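Local coordinates for protein aminoacyltransferase FemA (PDB 1LRZ) that catalyses the addition of glycines 2 and 3 to the pentaglycine bridge of Staphylococcus aureus peptidoglycan, using glycyl-tRNA as donor, at residues K147-V152 against A374-V379; G28-K33 against Y38-V43; D257-D262 against Q287-A292. All blocks are in the same frame, centred on the assembly; numbering follows the deposited sequence.

In the fold
The size of the contacts does not follow their place. Contact 2, a surface contact of helix 27-35 on strand 39-46 of the seven-stranded sheet, is the largest and uses aromatic, methyl and ammonium groups. Contact 1 is the smallest although nearest the chain's centre: two loops distant in sequence meet in a partly buried touch of a phenyl ring on two carboxylates. Contact 3, intermediate in size and also partly buried, lies within the chain excursion that contact 1 closes, yet its centre is about 42 Å from that of the chain, where two long helices pair through leucines. Contacts 2 and 3 lie on opposite sides of the chain's centre, and no two of the three share a helix or strand.

Contact 1 of 3, residues K147-V152 against A374-V379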
loop_
_atom_site.group_PDB
_atom_site.type_symbol
_atom_site.label_atom_id
_atom_site.label_comp_id
_atom_site.label_asym_id
_atom_site.label_seq_id
_atom_site.Cartn_x
_atom_site.Cartn_y
_atom_site.Cartn_z
ATOM N N LYS A 147 1.483 15.656 -12.161
ATOM C CA LYS A 147 1.328 14.228 -12.433
ATOM C C LYS A 147 2.714 13.612 -12.566
ATOM O O LYS A 147 3.696 14.324 -12.798
ATOM C CB LYS A 147 0.600 14.010 -13.752
ATOM C CG LYS A 147 -0.812 14.529 -13.815
ATOM C CD LYS A 147 -1.304 14.336 -15.242
ATOM C CE LYS A 147 -2.772 14.656 -15.389
ATOM N NZ LYS A 147 -3.173 14.418 -16.805
ATOM N N GLY A 148 2.790 12.291 -12.453
ATOM C CA GLY A 148 4.073 11.624 -12.565
ATOM C C GLY A 148 4.700 11.630 -11.195
ATOM O O GLY A 148 4.188 12.292 -10.297
ATOM N N PHE A 149 5.794 10.899 -11.020
ATOM C CA PHE A 149 6.451 10.846 -9.725
ATOM C C PHE A 149 7.512 11.933 -9.600
ATOM O O PHE A 149 8.530 11.905 -10.291
ATOM C CB PHE A 149 7.076 9.469 -9.509
ATOM C CG PHE A 149 6.150 8.337 -9.837
ATOM C CD1 PHE A 149 6.286 7.634 -11.030
ATOM C CD2 PHE A 149 5.117 7.993 -8.970
ATOM C CE1 PHE A 149 5.404 6.602 -11.357
ATOM C CE2 PHE A 149 4.229 6.964 -9.288
ATOM C CZ PHE A 149 4.374 6.267 -10.485
ATOM N N ASP A 150 7.252 12.893 -8.716
ATOM C CA ASP A 150 8.157 14.007 -8.468
ATOM C C ASP A 150 9.201 13.609 -7.431
ATOM O O ASP A 150 8.956 12.744 -6.588
ATOM C CB ASP A 150 7.365 15.213 -7.966
ATOM C CG ASP A 150 8.230 16.439 -7.770
ATOM O OD1 ASP A 150 9.030 16.472 -6.808
ATOM O OD2 ASP A 150 8.112 17.368 -8.592
ATOM N N PRO A 151 10.385 14.234 -7.479
ATOM C CA PRO A 151 11.427 13.891 -6.508
ATOM C C PRO A 151 11.052 14.311 -5.088
ATOM O O PRO A 151 11.393 13.634 -4.121
ATOM C CB PRO A 151 12.648 14.658 -7.023
ATOM C CG PRO A 151 12.382 14.788 -8.492
ATOM C CD PRO A 151 10.919 15.134 -8.516
ATOM N N VAL A 152 10.336 15.424 -4.973
ATOM C CA VAL A 152 9.943 15.946 -3.667
ATOM C C VAL A 152 8.476 15.741 -3.304
ATOM O O VAL A 152 8.162 15.162 -2.262
ATOM C CB VAL A 152 10.233 17.460 -3.571
ATOM C CG1 VAL A 152 9.899 17.967 -2.177
ATOM C CG2 VAL A 152 11.685 17.729 -3.913
ATOM N N ALA A 374 2.519 5.243 -20.679
ATOM C CA ALA A 374 2.865 5.651 -19.327
ATOM C C ALA A 374 3.903 4.713 -18.717
ATOM O O ALA A 374 3.873 3.502 -18.923
ATOM C CB ALA A 374 1.617 5.694 -18.447
ATOM N N GLU A 375 4.822 5.297 -17.966
ATOM C CA GLU A 375 5.878 4.555 -17.298
ATOM C C GLU A 375 5.346 3.411 -16.424
ATOM O O GLU A 375 5.959 2.343 -16.348
ATOM C CB GLU A 375 6.680 5.528 -16.441
ATOM C CG GLU A 375 7.770 4.916 -15.607
ATOM C CD GLU A 375 8.354 5.931 -14.639
ATOM O OE1 GLU A 375 8.741 7.030 -15.101
ATOM O OE2 GLU A 375 8.420 5.633 -13.423
ATOM N N ASP A 376 4.207 3.638 -15.770
ATOM C CA ASP A 376 3.615 2.631 -14.896
ATOM C C ASP A 376 2.360 1.978 -15.490
ATOM O O ASP A 376 1.526 1.449 -14.758
ATOM C CB ASP A 376 3.294 3.259 -13.526
ATOM C CG ASP A 376 2.217 4.357 -13.605
ATOM O OD1 ASP A 376 2.000 4.919 -14.705
ATOM O OD2 ASP A 376 1.594 4.663 -12.559
ATOM N N ALA A 377 2.243 1.991 -16.814
ATOM C CA ALA A 377 1.073 1.423 -17.483
ATOM C C ALA A 377 0.759 -0.027 -17.125
ATOM O O ALA A 377 -0.408 -0.390 -16.973
ATOM C CB ALA A 377 1.218 1.561 -19.003
ATOM N N GLY A 378 1.790 -0.851 -16.991
ATOM C CA GLY A 378 1.569 -2.249 -16.664
ATOM C C GLY A 378 1.041 -2.424 -15.256
ATOM O O GLY A 378 0.159 -3.249 -15.005
ATOM N N VAL A 379 1.588 -1.642 -14.331
ATOM C CA VAL A 379 1.180 -1.696 -12.937
ATOM C C VAL A 379 -0.273 -1.244 -12.788
ATOM O O VAL A 379 -1.050 -1.828 -12.018
ATOM C CB VAL A 379 2.082 -0.783 -12.070
ATOM C CG1 VAL A 379 1.601 -0.789 -10.641
ATOM C CG2 VAL A 379 3.513 -1.262 -12.137
#
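A small van der Waals contact between loops places Phe-149 against Glu-375 and Asp-376, where the loop between strands 141-142 and 157-162 meets the turn that leads into helix 377-384. Glu-375 and Asp-376 are the middle residues of a type I turn from Ala-374 to Ala-377, closed by a bond from Ala-377 N to Ala-374 O of 3.1 Å, which brings two successive carboxylates to the same ring, both obliquely. The Glu-375 chain is extended, CG lying opposite the backbone N (chi1 176°), and brings OE2 to 3.8 Å from CD1 of Phe-149. The Asp-376 chain is shorter and reaches the far end of the ring, its OD2 lying 3.8 Å from Phe-149 CZ. Phenylalanine suits the place because its flat ring is wide enough to span both acids. Their planes are turned differently: the Glu-375 carboxylate is inclined 43° to the ring, that of Asp-376 stands almost perpendicular at 87°. Gly-148 pairs through its backbone with Ser-367, and glycine suits position 148 because a CB at these backbone angles would collide with the carbonyl O of Lys-147. Ser-367 N also donates to Asp-376 OD2. No hydrogen bond or salt bridge crosses between the two segments. The ring therefore covers part of each acid by van der Waals contact alone; buried Asp-376 takes its hydrogen bond from Ser-367, while Glu-375 stays exposed.

Contact 2 of 3, residues G28-K33 against Y38-V43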
loop_
_atom_site.group_PDB
_atom_site.type_symbol
_atom_site.label_atom_id
_atom_site.label_comp_id
_atom_site.label_asym_id
_atom_site.label_seq_id
_atom_site.Cartn_x
_atom_site.Cartn_y
_atom_site.Cartn_z
ATOM N N GLY A 28 4.470 6.316 15.562
ATOM C CA GLY A 28 5.640 5.647 15.021
ATOM C C GLY A 28 6.413 6.544 14.061
ATOM O O GLY A 28 7.646 6.536 14.052
ATOM N N HIS A 29 5.710 7.328 13.244
ATOM C CA HIS A 29 6.410 8.210 12.308
ATOM C C HIS A 29 7.058 9.355 13.089
ATOM O O HIS A 29 8.148 9.810 12.739
ATOM C CB HIS A 29 5.454 8.765 11.248
ATOM C CG HIS A 29 6.152 9.406 10.089
ATOM N ND1 HIS A 29 6.130 10.766 9.856
ATOM C CD2 HIS A 29 6.893 8.869 9.091
ATOM C CE1 HIS A 29 6.821 11.036 8.765
ATOM N NE2 HIS A 29 7.296 9.903 8.282
ATOM N N TYR A 30 6.383 9.796 14.152
ATOM C CA TYR A 30 6.885 10.863 15.022
ATOM C C TYR A 30 8.223 10.436 15.618
ATOM O O TYR A 30 9.202 11.191 15.595
ATOM C CB TYR A 30 5.894 11.120 16.162
ATOM C CG TYR A 30 6.398 12.043 17.259
ATOM C CD1 TYR A 30 6.684 13.381 16.998
ATOM C CD2 TYR A 30 6.534 11.584 18.572
ATOM C CE1 TYR A 30 7.092 14.250 18.013
ATOM C CE2 TYR A 30 6.939 12.447 19.605
ATOM C CZ TYR A 30 7.214 13.779 19.314
ATOM O OH TYR A 30 7.599 14.641 20.320
ATOM N N GLU A 31 8.252 9.217 16.155
ATOM C CA GLU A 31 9.462 8.683 16.765
ATOM C C GLU A 31 10.547 8.458 15.719
ATOM O O GLU A 31 11.733 8.649 15.992
ATOM C CB GLU A 31 9.140 7.393 17.514
ATOM C CG GLU A 31 8.087 7.606 18.583
ATOM C CD GLU A 31 7.947 6.433 19.525
ATOM O OE1 GLU A 31 8.366 5.320 19.147
ATOM O OE2 GLU A 31 7.406 6.616 20.639
ATOM N N LEU A 32 10.137 8.068 14.516
ATOM C CA LEU A 32 11.082 7.855 13.430
ATOM C C LEU A 32 11.797 9.170 13.097
ATOM O O LEU A 32 13.027 9.233 13.076
ATOM C CB LEU A 32 10.360 7.353 12.177
ATOM C CG LEU A 32 11.241 7.290 10.926
ATOM C CD1 LEU A 32 12.450 6.415 11.194
ATOM C CD2 LEU A 32 10.446 6.733 9.766
ATOM N N LYS A 33 11.022 10.218 12.834
ATOM C CA LYS A 33 11.597 11.513 12.500
ATOM C C LYS A 33 12.499 12.045 13.615
ATOM O O LYS A 33 13.560 12.612 13.341
ATOM C CB LYS A 33 10.479 12.511 12.181
ATOM C CG LYS A 33 9.773 12.241 10.859
ATOM C CD LYS A 33 10.747 12.414 9.706
ATOM C CE LYS A 33 10.055 12.364 8.357
ATOM N NZ LYS A 33 11.030 12.624 7.253
ATOM N N TYR A 38 15.204 14.997 13.030
ATOM C CA TYR A 38 14.404 16.120 12.549
ATOM C C TYR A 38 13.770 16.874 13.708
ATOM O O TYR A 38 13.436 16.282 14.736
ATOM C CB TYR A 38 13.257 15.656 11.638
ATOM C CG TYR A 38 13.680 15.142 10.288
ATOM C CD1 TYR A 38 14.116 13.832 10.129
ATOM C CD2 TYR A 38 13.656 15.973 9.173
ATOM C CE1 TYR A 38 14.524 13.357 8.890
ATOM C CE2 TYR A 38 14.060 15.513 7.926
ATOM C CZ TYR A 38 14.496 14.201 7.791
ATOM O OH TYR A 38 14.912 13.735 6.563
ATOM N N GLU A 39 13.618 18.183 13.538
ATOM C CA GLU A 39 12.923 18.980 14.527
ATOM C C GLU A 39 11.482 18.539 14.250
ATOM O O GLU A 39 10.994 18.677 13.121
ATOM C CB GLU A 39 13.069 20.470 14.230
ATOM C CG GLU A 39 12.368 21.353 15.257
ATOM C CD GLU A 39 12.534 22.830 14.963
ATOM O OE1 GLU A 39 13.665 23.221 14.589
ATOM O OE2 GLU A 39 11.550 23.597 15.106
ATOM N N THR A 40 10.801 18.012 15.261
ATOM C CA THR A 40 9.442 17.517 15.062
ATOM C C THR A 40 8.429 18.125 16.020
ATOM O O THR A 40 8.673 18.216 17.225
ATOM C CB THR A 40 9.423 15.974 15.195
ATOM O OG1 THR A 40 10.510 15.426 14.435
ATOM C CG2 THR A 40 8.116 15.399 14.654
ATOM N N HIS A 41 7.292 18.546 15.469
ATOM C CA HIS A 41 6.222 19.157 16.257
ATOM C C HIS A 41 4.904 18.401 16.135
ATOM O O HIS A 41 4.561 17.877 15.062
ATOM C CB HIS A 41 5.948 20.590 15.802
ATOM C CG HIS A 41 7.112 21.521 15.942
ATOM N ND1 HIS A 41 8.297 21.343 15.259
ATOM C CD2 HIS A 41 7.237 22.690 16.612
ATOM C CE1 HIS A 41 9.097 22.366 15.497
ATOM N NE2 HIS A 41 8.478 23.199 16.314
ATOM N N LEU A 42 4.169 18.352 17.243
ATOM C CA LEU A 42 2.853 17.731 17.264
ATOM C C LEU A 42 1.910 18.847 17.689
ATOM O O LEU A 42 1.923 19.278 18.849
ATOM C CB LEU A 42 2.792 16.575 18.265
ATOM C CG LEU A 42 3.677 15.353 17.985
ATOM C CD1 LEU A 42 3.450 14.318 19.085
ATOM C CD2 LEU A 42 3.352 14.769 16.620
ATOM N N VAL A 43 1.113 19.333 16.741
ATOM C CA VAL A 43 0.178 20.410 17.017
ATOM C C VAL A 43 -1.253 19.943 16.760
ATOM O O VAL A 43 -1.471 18.890 16.151
ATOM C CB VAL A 43 0.496 21.665 16.143
ATOM C CG1 VAL A 43 1.921 22.143 16.420
ATOM C CG2 VAL A 43 0.328 21.342 14.660
HETATM O O HOH W 1 7.880 17.530 19.821
#
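A chi1 of 171° swings the Tyr-30 ring away from its own backbone N, out to Thr-40 and Leu-42, whereas Lys-33 bends at chi2 (-64°) and folds over the ring of Tyr-38. Tyr-30 and Lys-33 belong to helix 27-35, which turns back into strand 39-46 as an alpha-beta unit of the seven-stranded sheet; the segments run nearly antiparallel, with axes 8.8 Å apart. At the turn, Tyr-38 N donates to Lys-33 O over 2.9 Å, tying the helix to the start of the strand. The Lys-33 chain then crosses one face of the Tyr-38 ring: CD makes a CH-pi contact, and NZ a cation-pi contact 4.1 Å from the ring centroid. Lysine suits this site because its methylenes and its ammonium group can both use an aromatic face. Alternation along the strand turns Thr-40 and Leu-42 toward the helix. Leu-42 CD1 sits over the centre of the Tyr-30 ring, 3.7 Å from its centroid, and Thr-40 CG2 meets the ring edge, 3.4 Å from CD1 of Tyr-30. The beta-branch of threonine lets its other arm, OG1, donate to Tyr-38 O from above the carbonyl plane. Tyrosine adds a polar end to this apolar packing: a water 2.9 Å from Tyr-30 OH, in the plane of its ring, donates a hydrogen bond to Thr-40 O.

Contact 3 of 3, residues D257-D262 against Q287-A292; sequences DILNKD and QQQLDA
Leu-259 and Leu-290 mark the closest CA pair, 6.7 Å apart, where helices 245-272 and 277-307 run nearly antiparallel (157° between the segment axes), those axes 9.8 Å apart. The two helices form a long hairpin, the coiled-coil arm of FemA, which resembles the tRNA-binding arm of seryl-tRNA synthetase and may likewise meet the tRNA. Leu-290 pushes its CD2 methyl to 3.6 Å from CB of Leu-259, and the same methyl lies 3.7 Å from OD1 of Asn-260. The Leu-259 tip instead crosses Gln-289 at about a right angle. Gln-289, extended and with CG opposite its carbonyl carbon (chi1 -64°), brings OE1 to 3.6 Å from Leu-259 CD2, while Leu-259 CD1 lies against the Gln-289 backbone. Leucine suits both central places: the branched end of Leu-259 covers Gln-289 while its CB receives Leu-290, whose methyls span Leu-259 and Asn-260; Leu-286 and Leu-263 extend the apolar strip. Asn-260 and Gln-289, with short aliphatic stems and polar ends, suit its flanks. Arg-256 adds a polar tie through NH1 to Leu-290 O. No hydrogen bond links the segments, and the amide oxygens meet methyls; cohesion rests on van der Waals contact, Leu-290 being the buried one of the pair.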
loop_
_atom_site.group_PDB
_atom_site.type_symbol
_atom_site.label_atom_id
_atom_site.label_comp_id
_atom_site.label_asym_id
_atom_site.label_seq_id
_atom_site.Cartn_x
_atom_site.Cartn_y
_atom_site.Cartn_z
ATOM N N ASP A 257 0.325 -40.312 -4.760
ATOM C CA ASP A 257 -0.133 -41.574 -4.197
ATOM C C ASP A 257 -1.616 -41.745 -4.484
ATOM O O ASP A 257 -2.051 -42.810 -4.924
ATOM C CB ASP A 257 0.095 -41.620 -2.684
ATOM C CG ASP A 257 1.562 -41.605 -2.315
ATOM O OD1 ASP A 257 2.374 -42.164 -3.086
ATOM O OD2 ASP A 257 1.902 -41.047 -1.245
ATOM N N ILE A 258 -2.391 -40.692 -4.238
ATOM C CA ILE A 258 -3.826 -40.744 -4.486
ATOM C C ILE A 258 -4.135 -41.017 -5.964
ATOM O O ILE A 258 -5.004 -41.832 -6.280
ATOM C CB ILE A 258 -4.509 -39.439 -4.046
ATOM C CG1 ILE A 258 -4.443 -39.324 -2.519
ATOM C CG2 ILE A 258 -5.948 -39.407 -4.543
ATOM C CD1 ILE A 258 -5.132 -38.095 -1.961
ATOM N N LEU A 259 -3.427 -40.341 -6.865
ATOM C CA LEU A 259 -3.641 -40.551 -8.292
ATOM C C LEU A 259 -3.347 -42.008 -8.666
ATOM O O LEU A 259 -4.076 -42.617 -9.457
ATOM C CB LEU A 259 -2.735 -39.626 -9.116
ATOM C CG LEU A 259 -3.119 -38.145 -9.178
ATOM C CD1 LEU A 259 -2.041 -37.364 -9.917
ATOM C CD2 LEU A 259 -4.470 -37.998 -9.872
ATOM N N ASN A 260 -2.272 -42.558 -8.105
ATOM C CA ASN A 260 -1.893 -43.941 -8.393
ATOM C C ASN A 260 -2.962 -44.927 -7.938
ATOM O O ASN A 260 -3.267 -45.894 -8.642
ATOM C CB ASN A 260 -0.548 -44.288 -7.740
ATOM C CG ASN A 260 0.641 -43.846 -8.582
ATOM O OD1 ASN A 260 0.649 -44.014 -9.805
ATOM N ND2 ASN A 260 1.656 -43.290 -7.933
ATOM N N LYS A 261 -3.529 -44.670 -6.764
ATOM C CA LYS A 261 -4.573 -45.522 -6.221
ATOM C C LYS A 261 -5.810 -45.461 -7.111
ATOM O O LYS A 261 -6.443 -46.484 -7.385
ATOM C CB LYS A 261 -4.931 -45.081 -4.802
ATOM C CG LYS A 261 -5.972 -45.962 -4.136
ATOM C CD LYS A 261 -6.226 -45.539 -2.696
ATOM C CE LYS A 261 -7.295 -46.414 -2.051
ATOM N NZ LYS A 261 -7.567 -45.999 -0.644
ATOM N N ASP A 262 -6.164 -44.261 -7.563
ATOM C CA ASP A 262 -7.326 -44.125 -8.434
ATOM C C ASP A 262 -7.048 -44.775 -9.781
ATOM O O ASP A 262 -7.928 -45.399 -10.371
ATOM C CB ASP A 262 -7.697 -42.653 -8.624
ATOM C CG ASP A 262 -8.302 -42.042 -7.374
ATOM O OD1 ASP A 262 -9.166 -42.701 -6.750
ATOM O OD2 ASP A 262 -7.927 -40.904 -7.017
ATOM N N GLN A 287 -3.778 -40.819 -16.047
ATOM C CA GLN A 287 -2.405 -40.945 -16.513
ATOM C C GLN A 287 -1.847 -39.570 -16.857
ATOM O O GLN A 287 -0.695 -39.256 -16.556
ATOM C CB GLN A 287 -2.336 -41.841 -17.748
ATOM C CG GLN A 287 -0.910 -42.155 -18.174
ATOM C CD GLN A 287 -0.092 -42.740 -17.029
ATOM O OE1 GLN A 287 0.895 -42.146 -16.575
ATOM N NE2 GLN A 287 -0.510 -43.901 -16.546
ATOM N N GLN A 288 -2.676 -38.749 -17.491
ATOM C CA GLN A 288 -2.258 -37.408 -17.872
ATOM C C GLN A 288 -1.905 -36.582 -16.633
ATOM O O GLN A 288 -0.905 -35.859 -16.625
ATOM C CB GLN A 288 -3.375 -36.732 -18.672
ATOM C CG GLN A 288 -2.932 -35.523 -19.459
ATOM C CD GLN A 288 -4.008 -35.039 -20.416
ATOM O OE1 GLN A 288 -3.704 -34.523 -21.490
ATOM N NE2 GLN A 288 -5.272 -35.198 -20.028
ATOM N N GLN A 289 -2.724 -36.693 -15.588
ATOM C CA GLN A 289 -2.466 -35.959 -14.353
ATOM C C GLN A 289 -1.183 -36.475 -13.703
ATOM O O GLN A 289 -0.418 -35.703 -13.134
ATOM C CB GLN A 289 -3.626 -36.120 -13.375
ATOM C CG GLN A 289 -4.931 -35.526 -13.846
ATOM C CD GLN A 289 -6.050 -35.797 -12.863
ATOM O OE1 GLN A 289 -6.040 -35.293 -11.742
ATOM N NE2 GLN A 289 -7.012 -36.610 -13.269
ATOM N N LEU A 290 -0.949 -37.784 -13.786
ATOM C CA LEU A 290 0.262 -38.352 -13.210
ATOM C C LEU A 290 1.489 -37.786 -13.916
ATOM O O LEU A 290 2.477 -37.450 -13.272
ATOM C CB LEU A 290 0.254 -39.885 -13.314
ATOM C CG LEU A 290 -0.557 -40.600 -12.224
ATOM C CD1 LEU A 290 -0.822 -42.041 -12.632
ATOM C CD2 LEU A 290 0.200 -40.542 -10.894
ATOM N N ASP A 291 1.430 -37.665 -15.239
ATOM C CA ASP A 291 2.577 -37.131 -15.979
ATOM C C ASP A 291 2.820 -35.670 -15.614
ATOM O O ASP A 291 3.964 -35.230 -15.472
ATOM C CB ASP A 291 2.363 -37.284 -17.490
ATOM C CG ASP A 291 2.255 -38.747 -17.916
ATOM O OD1 ASP A 291 2.655 -39.631 -17.123
ATOM O OD2 ASP A 291 1.780 -39.018 -19.042
ATOM N N ALA A 292 1.749 -34.912 -15.447
ATOM C CA ALA A 292 1.909 -33.515 -15.077
ATOM C C ALA A 292 2.485 -33.462 -13.651
ATOM O O ALA A 292 3.360 -32.655 -13.347
ATOM C CB ALA A 292 0.566 -32.807 -15.138
#